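Local atomic coordinates of extracellular solute-binding protein, family 1 (Bifidobacterium longum subsp. infantis ATCC 15697, PDB entry 3OMB), a protein that probably captures an extracellular solute for uptake by an ABC transporter, and carries a bound magnesium ion. Residues E116-D121 / Y150-G155; F239-S244 / I462-N467; A352-S357 / L372-K377; D404-L409 / Q414-S419. All coordinates share one frame; numbering follows the deposited sequence.

Contact 1: residues E116-D121 / Y150-G155; sequences EDLSKD and YAIADG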
loop_
_atom_site.group_PDB
_atom_site.type_symbol
_atom_site.label_atom_id
_atom_site.label_comp_id
_atom_site.label_asym_id
_atom_site.label_seq_id
_atom_site.Cartn_x
_atom_site.Cartn_y
_atom_site.Cartn_z
ATOM N N GLU A 116 -17.199 17.225 -10.117
ATOM C CA GLU A 116 -18.586 16.979 -9.759
ATOM C C GLU A 116 -18.667 16.458 -8.334
ATOM O O GLU A 116 -17.870 15.588 -7.950
ATOM C CB GLU A 116 -19.177 15.924 -10.688
ATOM C CG GLU A 116 -20.656 15.680 -10.485
ATOM C CD GLU A 116 -21.500 16.879 -10.851
ATOM O OE1 GLU A 116 -21.078 17.675 -11.716
ATOM O OE2 GLU A 116 -22.598 17.030 -10.275
ATOM N N ASP A 117 -19.612 16.999 -7.557
ATOM C CA ASP A 117 -19.914 16.436 -6.244
ATOM C C ASP A 117 -20.866 15.256 -6.426
ATOM O O ASP A 117 -22.093 15.412 -6.509
ATOM C CB ASP A 117 -20.471 17.492 -5.280
ATOM C CG ASP A 117 -20.837 16.911 -3.912
ATOM O OD1 ASP A 117 -20.608 15.709 -3.666
ATOM O OD2 ASP A 117 -21.374 17.665 -3.073
ATOM N N LEU A 118 -20.274 14.068 -6.473
ATOM C CA LEU A 118 -21.012 12.841 -6.750
ATOM C C LEU A 118 -22.058 12.469 -5.696
ATOM O O LEU A 118 -22.942 11.658 -5.968
ATOM C CB LEU A 118 -20.036 11.686 -7.009
ATOM C CG LEU A 118 -19.147 11.960 -8.226
ATOM C CD1 LEU A 118 -18.046 10.918 -8.390
ATOM C CD2 LEU A 118 -19.957 12.113 -9.515
ATOM N N SER A 119 -21.965 13.064 -4.508
ATOM C CA SER A 119 -22.932 12.790 -3.453
ATOM C C SER A 119 -24.335 13.197 -3.880
ATOM O O SER A 119 -25.303 12.609 -3.437
ATOM C CB SER A 119 -22.545 13.470 -2.124
ATOM O OG SER A 119 -22.802 14.862 -2.133
ATOM N N LYS A 120 -24.434 14.185 -4.763
ATOM C CA LYS A 120 -25.724 14.597 -5.326
ATOM C C LYS A 120 -26.248 13.687 -6.449
ATOM O O LYS A 120 -27.354 13.897 -6.931
ATOM C CB LYS A 120 -25.647 16.051 -5.832
ATOM C CG LYS A 120 -25.272 17.094 -4.765
ATOM C CD LYS A 120 -26.285 17.143 -3.610
ATOM C CE LYS A 120 -25.968 18.269 -2.624
ATOM N NZ LYS A 120 -24.770 17.939 -1.798
ATOM N N ASP A 121 -25.456 12.689 -6.858
ATOM C CA ASP A 121 -25.793 11.815 -8.002
ATOM C C ASP A 121 -25.862 10.304 -7.677
ATOM O O ASP A 121 -25.789 9.469 -8.598
ATOM C CB ASP A 121 -24.774 12.011 -9.151
ATOM C CG ASP A 121 -24.631 13.465 -9.589
ATOM O OD1 ASP A 121 -25.652 14.126 -9.843
ATOM O OD2 ASP A 121 -23.481 13.950 -9.702
ATOM N N TYR A 150 -16.001 13.680 -3.936
ATOM C CA TYR A 150 -15.312 14.162 -5.117
ATOM C C TYR A 150 -14.503 13.059 -5.781
ATOM O O TYR A 150 -14.237 13.118 -6.978
ATOM C CB TYR A 150 -14.417 15.339 -4.755
ATOM C CG TYR A 150 -15.186 16.628 -4.583
ATOM C CD1 TYR A 150 -16.046 17.087 -5.589
ATOM C CD2 TYR A 150 -15.043 17.401 -3.429
ATOM C CE1 TYR A 150 -16.738 18.264 -5.455
ATOM C CE2 TYR A 150 -15.736 18.601 -3.286
ATOM C CZ TYR A 150 -16.581 19.014 -4.303
ATOM O OH TYR A 150 -17.292 20.174 -4.180
ATOM N N ALA A 151 -14.134 12.044 -5.007
ATOM C CA ALA A 151 -13.272 10.987 -5.501
ATOM C C ALA A 151 -13.682 9.701 -4.833
ATOM O O ALA A 151 -13.524 9.554 -3.639
ATOM C CB ALA A 151 -11.776 11.301 -5.191
ATOM N N ILE A 152 -14.200 8.768 -5.618
ATOM C CA ILE A 152 -14.672 7.494 -5.072
ATOM C C ILE A 152 -13.519 6.507 -4.977
ATOM O O ILE A 152 -12.685 6.405 -5.896
ATOM C CB ILE A 152 -15.829 6.935 -5.915
ATOM C CG1 ILE A 152 -16.845 8.074 -6.149
ATOM C CG2 ILE A 152 -16.462 5.706 -5.242
ATOM C CD1 ILE A 152 -18.225 7.664 -6.652
ATOM N N ALA A 153 -13.480 5.788 -3.861
ATOM C CA ALA A 153 -12.479 4.760 -3.635
ATOM C C ALA A 153 -12.735 3.538 -4.514
ATOM O O ALA A 153 -13.770 3.418 -5.181
ATOM C CB ALA A 153 -12.459 4.353 -2.138
ATOM N N ASP A 154 -11.779 2.625 -4.503
ATOM C CA ASP A 154 -11.950 1.337 -5.179
ATOM C C ASP A 154 -11.518 0.193 -4.254
ATOM O O ASP A 154 -10.871 0.413 -3.235
ATOM C CB ASP A 154 -11.163 1.337 -6.481
ATOM C CG ASP A 154 -9.785 1.928 -6.314
ATOM O OD1 ASP A 154 -8.920 1.239 -5.713
ATOM O OD2 ASP A 154 -9.566 3.081 -6.770
ATOM N N GLY A 155 -11.890 -1.024 -4.604
ATOM C CA GLY A 155 -11.532 -2.190 -3.794
ATOM C C GLY A 155 -11.156 -3.380 -4.651
ATOM O O GLY A 155 -11.748 -3.600 -5.689
HETATM O O HOH W 1 -15.809 13.943 -8.970
#

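Contact 2: residues F239-S244 / I462-N467; sequences FNKGVS and IPDYVN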
loop_
_atom_site.group_PDB
_atom_site.type_symbol
_atom_site.label_atom_id
_atom_site.label_comp_id
_atom_site.label_asym_id
_atom_site.label_seq_id
_atom_site.Cartn_x
_atom_site.Cartn_y
_atom_site.Cartn_z
ATOM N N PHE A 239 2.001 0.777 6.991
ATOM C CA PHE A 239 2.882 1.210 5.913
ATOM C C PHE A 239 2.394 0.894 4.488
ATOM O O PHE A 239 3.124 1.169 3.553
ATOM C CB PHE A 239 4.310 0.668 6.105
ATOM C CG PHE A 239 5.044 1.202 7.353
ATOM C CD1 PHE A 239 4.826 2.501 7.835
ATOM C CD2 PHE A 239 5.987 0.408 7.996
ATOM C CE1 PHE A 239 5.511 2.987 8.980
ATOM C CE2 PHE A 239 6.696 0.890 9.130
ATOM C CZ PHE A 239 6.439 2.192 9.628
ATOM N N ASN A 240 1.208 0.313 4.298
ATOM C CA ASN A 240 0.673 0.182 2.925
ATOM C C ASN A 240 0.445 1.562 2.290
ATOM O O ASN A 240 0.768 1.769 1.124
ATOM C CB ASN A 240 -0.660 -0.573 2.865
ATOM C CG ASN A 240 -0.505 -2.102 2.765
ATOM O OD1 ASN A 240 0.345 -2.698 3.403
ATOM N ND2 ASN A 240 -1.388 -2.735 1.997
ATOM N N LYS A 241 -0.142 2.479 3.059
ATOM C CA LYS A 241 -0.494 3.818 2.585
ATOM C C LYS A 241 -0.900 4.661 3.806
ATOM O O LYS A 241 -1.198 4.124 4.880
ATOM C CB LYS A 241 -1.678 3.754 1.603
ATOM C CG LYS A 241 -2.879 2.970 2.154
ATOM C CD LYS A 241 -4.027 2.906 1.162
ATOM C CE LYS A 241 -5.185 2.088 1.713
ATOM N NZ LYS A 241 -4.848 0.608 1.741
ATOM N N GLY A 242 -0.898 5.976 3.627
ATOM C CA GLY A 242 -1.482 6.885 4.592
ATOM C C GLY A 242 -0.541 7.372 5.661
ATOM O O GLY A 242 0.665 7.333 5.519
ATOM N N VAL A 243 -1.129 7.804 6.751
ATOM C CA VAL A 243 -0.468 8.613 7.764
ATOM C C VAL A 243 0.797 8.003 8.407
ATOM O O VAL A 243 1.761 8.725 8.673
ATOM C CB VAL A 243 -1.524 9.048 8.838
ATOM C CG1 VAL A 243 -2.105 7.822 9.551
ATOM C CG2 VAL A 243 -0.946 10.005 9.818
ATOM N N SER A 244 0.820 6.698 8.656
ATOM C CA SER A 244 1.966 6.153 9.379
ATOM C C SER A 244 3.257 6.163 8.572
ATOM O O SER A 244 4.335 6.056 9.141
ATOM C CB SER A 244 1.682 4.766 9.951
ATOM O OG SER A 244 1.597 3.825 8.927
ATOM N N ILE A 462 -4.736 4.862 13.175
ATOM C CA ILE A 462 -5.403 5.966 12.489
ATOM C C ILE A 462 -5.993 5.427 11.184
ATOM O O ILE A 462 -5.237 5.056 10.285
ATOM C CB ILE A 462 -4.414 7.099 12.185
ATOM C CG1 ILE A 462 -3.829 7.658 13.484
ATOM C CG2 ILE A 462 -5.088 8.200 11.342
ATOM C CD1 ILE A 462 -2.514 8.475 13.275
ATOM N N PRO A 463 -7.338 5.373 11.073
ATOM C CA PRO A 463 -7.873 4.643 9.922
ATOM C C PRO A 463 -7.550 5.259 8.557
ATOM O O PRO A 463 -7.223 6.447 8.451
ATOM C CB PRO A 463 -9.394 4.604 10.196
ATOM C CG PRO A 463 -9.502 4.738 11.702
ATOM C CD PRO A 463 -8.411 5.747 12.024
ATOM N N ASP A 464 -7.660 4.423 7.523
ATOM C CA ASP A 464 -7.177 4.739 6.194
ATOM C C ASP A 464 -7.976 5.873 5.555
ATOM O O ASP A 464 -7.498 6.563 4.627
ATOM C CB ASP A 464 -7.212 3.472 5.333
ATOM C CG ASP A 464 -6.238 2.383 5.834
ATOM O OD1 ASP A 464 -5.286 2.700 6.591
ATOM O OD2 ASP A 464 -6.410 1.199 5.459
ATOM N N TYR A 465 -9.189 6.092 6.055
ATOM C CA TYR A 465 -9.972 7.218 5.551
ATOM C C TYR A 465 -9.565 8.566 6.157
ATOM O O TYR A 465 -10.126 9.602 5.782
ATOM C CB TYR A 465 -11.464 6.976 5.732
ATOM C CG TYR A 465 -11.859 6.442 7.073
ATOM C CD1 TYR A 465 -12.057 7.303 8.153
ATOM C CD2 TYR A 465 -12.062 5.064 7.264
ATOM C CE1 TYR A 465 -12.455 6.811 9.398
ATOM C CE2 TYR A 465 -12.468 4.563 8.487
ATOM C CZ TYR A 465 -12.666 5.444 9.548
ATOM O OH TYR A 465 -13.043 4.954 10.768
ATOM N N VAL A 466 -8.618 8.544 7.100
ATOM C CA VAL A 466 -8.048 9.772 7.639
ATOM C C VAL A 466 -6.717 9.993 6.925
ATOM O O VAL A 466 -5.691 9.393 7.287
ATOM C CB VAL A 466 -7.802 9.694 9.164
ATOM C CG1 VAL A 466 -7.266 11.008 9.677
ATOM C CG2 VAL A 466 -9.072 9.277 9.915
ATOM N N ASN A 467 -6.742 10.838 5.902
ATOM C CA ASN A 467 -5.575 11.037 5.054
ATOM C C ASN A 467 -5.572 12.461 4.476
ATOM O O ASN A 467 -6.546 13.207 4.619
ATOM C CB ASN A 467 -5.532 9.970 3.947
ATOM C CG ASN A 467 -6.731 10.042 3.052
ATOM O OD1 ASN A 467 -6.895 11.008 2.333
ATOM N ND2 ASN A 467 -7.606 9.051 3.125
HETATM O O HOH W 2 -4.123 0.495 4.519
HETATM O O HOH W 3 -4.093 7.366 6.440
#

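Contact 3: residues A352-S357 / L372-K377; sequences AGLSIS and LLYSEK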
loop_
_atom_site.group_PDB
_atom_site.type_symbol
_atom_site.label_atom_id
_atom_site.label_comp_id
_atom_site.label_asym_id
_atom_site.label_seq_id
_atom_site.Cartn_x
_atom_site.Cartn_y
_atom_site.Cartn_z
ATOM N N ALA A 352 -9.456 7.616 -3.829
ATOM C CA ALA A 352 -9.278 8.443 -5.024
ATOM C C ALA A 352 -9.177 7.701 -6.359
ATOM O O ALA A 352 -8.277 7.947 -7.157
ATOM C CB ALA A 352 -8.064 9.392 -4.832
ATOM N N GLY A 353 -10.110 6.803 -6.609
ATOM C CA GLY A 353 -10.125 6.081 -7.865
ATOM C C GLY A 353 -10.905 6.805 -8.952
ATOM O O GLY A 353 -10.383 6.988 -10.052
ATOM N N LEU A 354 -12.143 7.212 -8.659
ATOM C CA LEU A 354 -12.971 7.874 -9.661
ATOM C C LEU A 354 -13.341 9.324 -9.360
ATOM O O LEU A 354 -13.831 9.625 -8.277
ATOM C CB LEU A 354 -14.242 7.063 -9.932
ATOM C CG LEU A 354 -14.958 7.515 -11.219
ATOM C CD1 LEU A 354 -15.157 6.396 -12.192
ATOM C CD2 LEU A 354 -16.271 8.165 -10.846
ATOM N N SER A 355 -13.104 10.206 -10.333
ATOM C CA SER A 355 -13.572 11.594 -10.281
ATOM C C SER A 355 -14.150 12.040 -11.633
ATOM O O SER A 355 -13.677 11.632 -12.700
ATOM C CB SER A 355 -12.457 12.542 -9.814
ATOM O OG SER A 355 -11.262 12.378 -10.562
ATOM N N ILE A 356 -15.194 12.859 -11.583
ATOM C CA ILE A 356 -15.870 13.287 -12.794
ATOM C C ILE A 356 -15.812 14.786 -12.905
ATOM O O ILE A 356 -16.039 15.498 -11.919
ATOM C CB ILE A 356 -17.323 12.741 -12.874
ATOM C CG1 ILE A 356 -17.282 11.238 -13.180
ATOM C CG2 ILE A 356 -18.145 13.452 -13.965
ATOM C CD1 ILE A 356 -18.574 10.500 -12.914
ATOM N N SER A 357 -15.486 15.255 -14.108
ATOM C CA SER A 357 -15.466 16.677 -14.412
ATOM C C SER A 357 -16.847 17.281 -14.184
ATOM O O SER A 357 -17.850 16.748 -14.657
ATOM C CB SER A 357 -15.060 16.875 -15.870
ATOM O OG SER A 357 -15.127 18.242 -16.234
ATOM N N LEU A 372 -21.150 1.631 -14.387
ATOM C CA LEU A 372 -20.794 0.355 -14.997
ATOM C C LEU A 372 -19.408 -0.132 -14.547
ATOM O O LEU A 372 -19.202 -1.339 -14.421
ATOM C CB LEU A 372 -20.884 0.416 -16.532
ATOM C CG LEU A 372 -22.278 0.356 -17.177
ATOM C CD1 LEU A 372 -22.229 0.788 -18.635
ATOM C CD2 LEU A 372 -22.906 -1.027 -17.077
ATOM N N LEU A 373 -18.484 0.803 -14.308
ATOM C CA LEU A 373 -17.129 0.472 -13.817
ATOM C C LEU A 373 -17.173 -0.187 -12.449
ATOM O O LEU A 373 -16.351 -1.049 -12.144
ATOM C CB LEU A 373 -16.215 1.704 -13.790
ATOM C CG LEU A 373 -15.710 2.159 -15.164
ATOM C CD1 LEU A 373 -15.196 3.563 -15.050
ATOM C CD2 LEU A 373 -14.625 1.200 -15.708
ATOM N N TYR A 374 -18.177 0.171 -11.656
ATOM C CA TYR A 374 -18.381 -0.421 -10.333
ATOM C C TYR A 374 -19.265 -1.687 -10.309
ATOM O O TYR A 374 -19.487 -2.278 -9.243
ATOM C CB TYR A 374 -18.851 0.640 -9.324
ATOM C CG TYR A 374 -17.710 1.546 -8.874
ATOM C CD1 TYR A 374 -17.179 2.523 -9.734
ATOM C CD2 TYR A 374 -17.140 1.413 -7.602
ATOM C CE1 TYR A 374 -16.125 3.348 -9.325
ATOM C CE2 TYR A 374 -16.069 2.236 -7.188
ATOM C CZ TYR A 374 -15.572 3.197 -8.050
ATOM O OH TYR A 374 -14.533 4.014 -7.645
ATOM N N SER A 375 -19.735 -2.136 -11.459
ATOM C CA SER A 375 -20.399 -3.443 -11.506
ATOM C C SER A 375 -19.380 -4.577 -11.443
ATOM O O SER A 375 -18.212 -4.403 -11.797
ATOM C CB SER A 375 -21.245 -3.602 -12.778
ATOM O OG SER A 375 -20.398 -3.786 -13.886
ATOM N N GLU A 376 -19.836 -5.741 -10.996
ATOM C CA GLU A 376 -18.975 -6.884 -10.815
ATOM C C GLU A 376 -18.331 -7.280 -12.153
ATOM O O GLU A 376 -17.116 -7.556 -12.219
ATOM C CB GLU A 376 -19.782 -8.055 -10.234
ATOM C CG GLU A 376 -18.921 -9.274 -9.936
ATOM C CD GLU A 376 -19.688 -10.393 -9.251
ATOM O OE1 GLU A 376 -20.715 -10.113 -8.590
ATOM O OE2 GLU A 376 -19.259 -11.558 -9.376
ATOM N N LYS A 377 -19.138 -7.282 -13.209
ATOM C CA LYS A 377 -18.658 -7.642 -14.523
ATOM C C LYS A 377 -17.447 -6.825 -14.934
ATOM O O LYS A 377 -16.444 -7.374 -15.394
ATOM C CB LYS A 377 -19.782 -7.513 -15.560
ATOM C CG LYS A 377 -19.298 -7.602 -17.002
ATOM C CD LYS A 377 -20.340 -8.234 -17.907
ATOM C CE LYS A 377 -21.171 -7.183 -18.576
ATOM N NZ LYS A 377 -22.280 -7.810 -19.359
#

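Contact 4: residues D404-L409 / Q414-S419; sequences DKLSQL and QYPGLS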
loop_
_atom_site.group_PDB
_atom_site.type_symbol
_atom_site.label_atom_id
_atom_site.label_comp_id
_atom_site.label_asym_id
_atom_site.label_seq_id
_atom_site.Cartn_x
_atom_site.Cartn_y
_atom_site.Cartn_z
ATOM N N ASP A 404 -0.549 -19.413 -16.037
ATOM C CA ASP A 404 0.425 -19.490 -17.109
ATOM C C ASP A 404 0.207 -18.298 -18.016
ATOM O O ASP A 404 1.148 -17.568 -18.342
ATOM C CB ASP A 404 0.197 -20.756 -17.940
ATOM C CG ASP A 404 0.482 -22.039 -17.179
ATOM O OD1 ASP A 404 0.827 -21.993 -15.963
ATOM O OD2 ASP A 404 0.345 -23.106 -17.820
ATOM N N LYS A 405 -1.057 -18.110 -18.389
ATOM C CA LYS A 405 -1.449 -17.110 -19.349
ATOM C C LYS A 405 -1.226 -15.710 -18.806
ATOM O O LYS A 405 -0.687 -14.845 -19.494
ATOM C CB LYS A 405 -2.911 -17.308 -19.737
ATOM C CG LYS A 405 -3.141 -17.414 -21.231
ATOM C CD LYS A 405 -3.074 -16.069 -21.936
ATOM C CE LYS A 405 -3.242 -16.236 -23.430
ATOM N NZ LYS A 405 -3.731 -14.985 -24.049
ATOM N N LEU A 406 -1.636 -15.484 -17.567
ATOM C CA LEU A 406 -1.460 -14.171 -16.959
ATOM C C LEU A 406 0.023 -13.785 -16.820
ATOM O O LEU A 406 0.396 -12.626 -17.046
ATOM C CB LEU A 406 -2.198 -14.102 -15.619
ATOM C CG LEU A 406 -2.698 -12.732 -15.177
ATOM C CD1 LEU A 406 -3.683 -12.130 -16.170
ATOM C CD2 LEU A 406 -3.318 -12.790 -13.786
ATOM N N SER A 407 0.865 -14.754 -16.460
ATOM C CA SER A 407 2.316 -14.530 -16.351
ATOM C C SER A 407 2.947 -14.242 -17.720
ATOM O O SER A 407 3.803 -13.366 -17.849
ATOM C CB SER A 407 3.010 -15.739 -15.723
ATOM O OG SER A 407 2.814 -15.809 -14.322
ATOM N N GLN A 408 2.514 -14.982 -18.735
ATOM C CA GLN A 408 2.997 -14.773 -20.082
ATOM C C GLN A 408 2.638 -13.363 -20.566
ATOM O O GLN A 408 3.497 -12.642 -21.088
ATOM C CB GLN A 408 2.404 -15.798 -21.037
ATOM C CG GLN A 408 3.209 -15.882 -22.338
ATOM C CD GLN A 408 2.354 -15.775 -23.590
ATOM O OE1 GLN A 408 1.514 -14.869 -23.722
ATOM N NE2 GLN A 408 2.585 -16.690 -24.535
ATOM N N LEU A 409 1.370 -12.982 -20.392
ATOM C CA LEU A 409 0.906 -11.655 -20.792
ATOM C C LEU A 409 1.684 -10.540 -20.092
ATOM O O LEU A 409 2.129 -9.610 -20.749
ATOM C CB LEU A 409 -0.606 -11.512 -20.567
ATOM C CG LEU A 409 -1.489 -12.314 -21.538
ATOM C CD1 LEU A 409 -2.957 -12.335 -21.078
ATOM C CD2 LEU A 409 -1.380 -11.830 -23.000
ATOM N N GLN A 414 1.831 -7.083 -21.681
ATOM C CA GLN A 414 0.472 -7.125 -22.184
ATOM C C GLN A 414 -0.518 -7.593 -21.126
ATOM O O GLN A 414 -1.406 -8.393 -21.408
ATOM C CB GLN A 414 0.401 -8.021 -23.421
ATOM C CG GLN A 414 1.104 -7.412 -24.627
ATOM C CD GLN A 414 0.834 -8.174 -25.915
ATOM O OE1 GLN A 414 0.392 -9.328 -25.898
ATOM N NE2 GLN A 414 1.102 -7.524 -27.048
ATOM N N TYR A 415 -0.367 -7.085 -19.903
ATOM C CA TYR A 415 -1.318 -7.400 -18.856
ATOM C C TYR A 415 -2.712 -6.944 -19.329
ATOM O O TYR A 415 -2.849 -5.818 -19.806
ATOM C CB TYR A 415 -0.924 -6.757 -17.520
ATOM C CG TYR A 415 -1.750 -7.318 -16.394
ATOM C CD1 TYR A 415 -1.351 -8.491 -15.727
ATOM C CD2 TYR A 415 -2.962 -6.707 -16.018
ATOM C CE1 TYR A 415 -2.130 -9.028 -14.698
ATOM C CE2 TYR A 415 -3.744 -7.239 -15.011
ATOM C CZ TYR A 415 -3.327 -8.395 -14.352
ATOM O OH TYR A 415 -4.109 -8.927 -13.350
ATOM N N PRO A 416 -3.731 -7.831 -19.249
ATOM C CA PRO A 416 -4.983 -7.560 -19.980
ATOM C C PRO A 416 -5.970 -6.641 -19.241
ATOM O O PRO A 416 -7.109 -6.444 -19.702
ATOM C CB PRO A 416 -5.571 -8.960 -20.192
ATOM C CG PRO A 416 -5.081 -9.748 -19.040
ATOM C CD PRO A 416 -3.730 -9.175 -18.646
ATOM N N GLY A 417 -5.553 -6.092 -18.107
ATOM C CA GLY A 417 -6.405 -5.181 -17.358
ATOM C C GLY A 417 -5.637 -4.106 -16.627
ATOM O O GLY A 417 -4.476 -3.840 -16.941
ATOM N N LEU A 418 -6.298 -3.483 -15.656
ATOM C CA LEU A 418 -5.702 -2.430 -14.838
ATOM C C LEU A 418 -5.099 -2.936 -13.526
ATOM O O LEU A 418 -4.402 -2.187 -12.828
ATOM C CB LEU A 418 -6.746 -1.358 -14.538
ATOM C CG LEU A 418 -7.219 -0.569 -15.757
ATOM C CD1 LEU A 418 -8.311 0.392 -15.360
ATOM C CD2 LEU A 418 -6.061 0.180 -16.428
ATOM N N SER A 419 -5.401 -4.190 -13.175
ATOM C CA SER A 419 -4.801 -4.829 -11.995
ATOM C C SER A 419 -5.088 -3.973 -10.759
ATOM O O SER A 419 -6.248 -3.569 -10.545
ATOM C CB SER A 419 -3.291 -5.077 -12.211
ATOM O OG SER A 419 -2.775 -5.932 -11.189
#

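Contact 1: residues E116-D121 / Y150-G155
The rim of the Y150 ring touches the backbone at E116, with Y150 CD1 lying 3.3 Å from E116 O and the carbonyl oxygen close to the ring plane. Next to it, Y150 CE1 reaches D117 obliquely, 3.7 Å from D117 CA, with D117 CB almost as near. Y150 CB points away from 116-121, but chi1 of -78° sets CG beside the backbone N and the ring returns. Deeper in, the contact is purely apolar: the side chains of L118 and I152 cross at about a right angle, with L118 CD1 3.7 Å from I152 CD1. A water 2.8 Å from E116 O and 2.7 Å from Y150 O can link the two carbonyls. What shapes the chain here is an Asx turn, S119 N to D117 OD1 at 3.1 Å; S119 OG donates to the same oxygen at 2.8 Å. Both donors arrive over the same face of the carboxylate, and the turn leads into the short 3-10 segment 118-120. That oxygen also accepts from the amide of I149, just ahead of Y150, which ties the turn to the second segment's approach. With an alanine at D117, the amides of S119 and I149 and the S119 hydroxyl would probably lose their shared acceptor, and the start of the 3-10 segment would be set free to shift against Y150. Further out, the E116 carboxylate pairs with K363, the Y150 ring packs edge-to-face with Y109, and L118 rests on L367 of helix 363-373, while V128 and F132 of helix 126-134 pack against I152.

Contact 2: residues F239-S244 / I462-N467
V243, which loses the most surface here, presses its CG1 into the branch of I462, and V243 CG1 to I462 CG2 is only 3.5 Å, tighter than usual van der Waals contact. The two side chains cross at about a right angle. Chi1 of 63° wedges V243 CG1 between the backbone N and the carbonyl carbon, where I462 CD1 also comes within 3.8 Å of it. A water accepts from V243 N at 3.0 Å and donates to V466 O at 2.7 Å. That carbonyl belongs to the last residue of a type I beta turn, P463 to V466, closed by V466 N to P463 O at 2.9 Å. Here the loop before strand 248-251 meets the loop between helices 436-452 and 473-486. N467 ND2 donates back to D464 O almost straight (164°), the donor in the carbonyl plane of D464 and D464 O in the amide plane of N467, so the N467 side chain braces the turn. The second pair is K241 with D464, whose side chains also cross at about a right angle. K241 NZ stands 4.1 Å from D464 OD2, beyond a salt bridge, and a water joins them, 2.9 Å from K241 NZ and 2.6 Å from D464 OD2. D464 OD1 is held by the hydroxyl of Y461, while K241 NZ makes a weak bond to L349 O. Between the two sites, the backbone angles of G242 would jam a CB against the preceding carbonyl oxygen. W526 and Y530 of helix 519-534 cover V243 and I462, respectively.

Contact 3: residues A352-S357 / L372-K377
L354 and L373 mark the closest approach of the two backbones, yet their CA atoms are 9.5 Å apart, so only side chains bridge the gap. The strand 352-356 is not regular: G353 and L354 both face I152 of strand 152-155, which makes a classic beta bulge. On the other side, helix 363-373 stops at L373 and a new helix begins at E376. The break is drawn together by L372 O, which accepts from S375 N at 3.1 Å and from S375 OG at 2.8 Å, the hydroxyl tilted 15° from the carbonyl plane. S375 is the N-cap of the following helix, its OG also making a weak bond to the amide of Y378. Across the gap, the methyls L354 CD1 and L373 CD1 meet at 4.0 Å, their side chains crossing at about a right angle. L354 CG stands anti to the backbone N (chi1 -165°), which carries the branch out toward the helix end. Y374 contributes the outer part of its ring: L354 CB lies at the ring edge, near its plane, 3.8 Å from Y374 OH and 4.2 Å from Y374 CE1. The hydroxyl is hydrogen-bonded to A153 O, which probably helps to fix how far the ring enters. Strand 352-356 is an outer strand of the mixed sheet ordered 71-78, 41-48, 98-100, 352-356, an order in keeping with type II solute-binding proteins; L100 of strand 98-100 touches both leucines, L64 of helix 59-68 backs L373, and N127 and V128 of helix 126-134 line Y374.

Contact 4: residues D404-L409 / Q414-S419
Apolar contacts make up most of the meeting of L406 and L409 with Y415 and P416. L406 CD1 lies obliquely to the Y415 ring, 3.8 Å from Y415 CE1, and the same methyl is 3.9 Å from P416 CD. Its other methyl, L406 CD2, comes within 4.0 Å of Y415 OH. Chi1 of -151° swings CG to the far side of the backbone N, which carries both methyls from the helix flank to the ring. One turn on, L409 CD1 touches P416 CG at 3.9 Å, leucine and proline crossing at about a right angle. Within the loop, P416 CD sits 3.5 Å above one face of the Y415 ring, toward its rim, so proline and tyrosine give L406 a joint surface, while the L409 side chain meets the proline but not the ring. The setting is the carboxyl end of helix 403-411, after which the chain doubles back against the last turns. Were L406 an alanine, the Y415 ring and the P416 edge would probably lose their shared methyl partner, a gap opening between helix and loop. Polar contact comes from the backbone: Q414 N donates to L409 O at 2.7 Å with an angle of 152°, the donor tilted 31° from the carbonyl plane. With a donor five residues after its acceptor, this bond joins the reversed chain to the helix end. Beside it, L409 CB packs 3.3 Å from Q414 O; Q414 is exposed, its side chain extended beyond CG. The Y415 hydroxyl reaches F383 O, and L384 of helix 376-384 lies against both L406 and Y415.

How the contacts relate
Contacts 1 and 3 hold neighbouring elements, their centres about 9 Å apart: I152 O of contact 1 and G353 N of contact 3 are 2.7 Å apart, a probable hydrogen bond, beside the bulge. Contact 3 is buried and mainly apolar, with the Y374 hydroxyl at L354 CB, whereas contact 1 is only partly buried and adds a carboxylate turn and a water. Contact 2, buried and closest to the centre of the chain, joins loops 218 residues apart, with waters mediating its polar links. Contact 4 is local, with four residues between its segments, and is the only one with a direct hydrogen bond across. It lies about 21 Å from contact 3, centre to centre, and is largely buried, although Q414 is exposed.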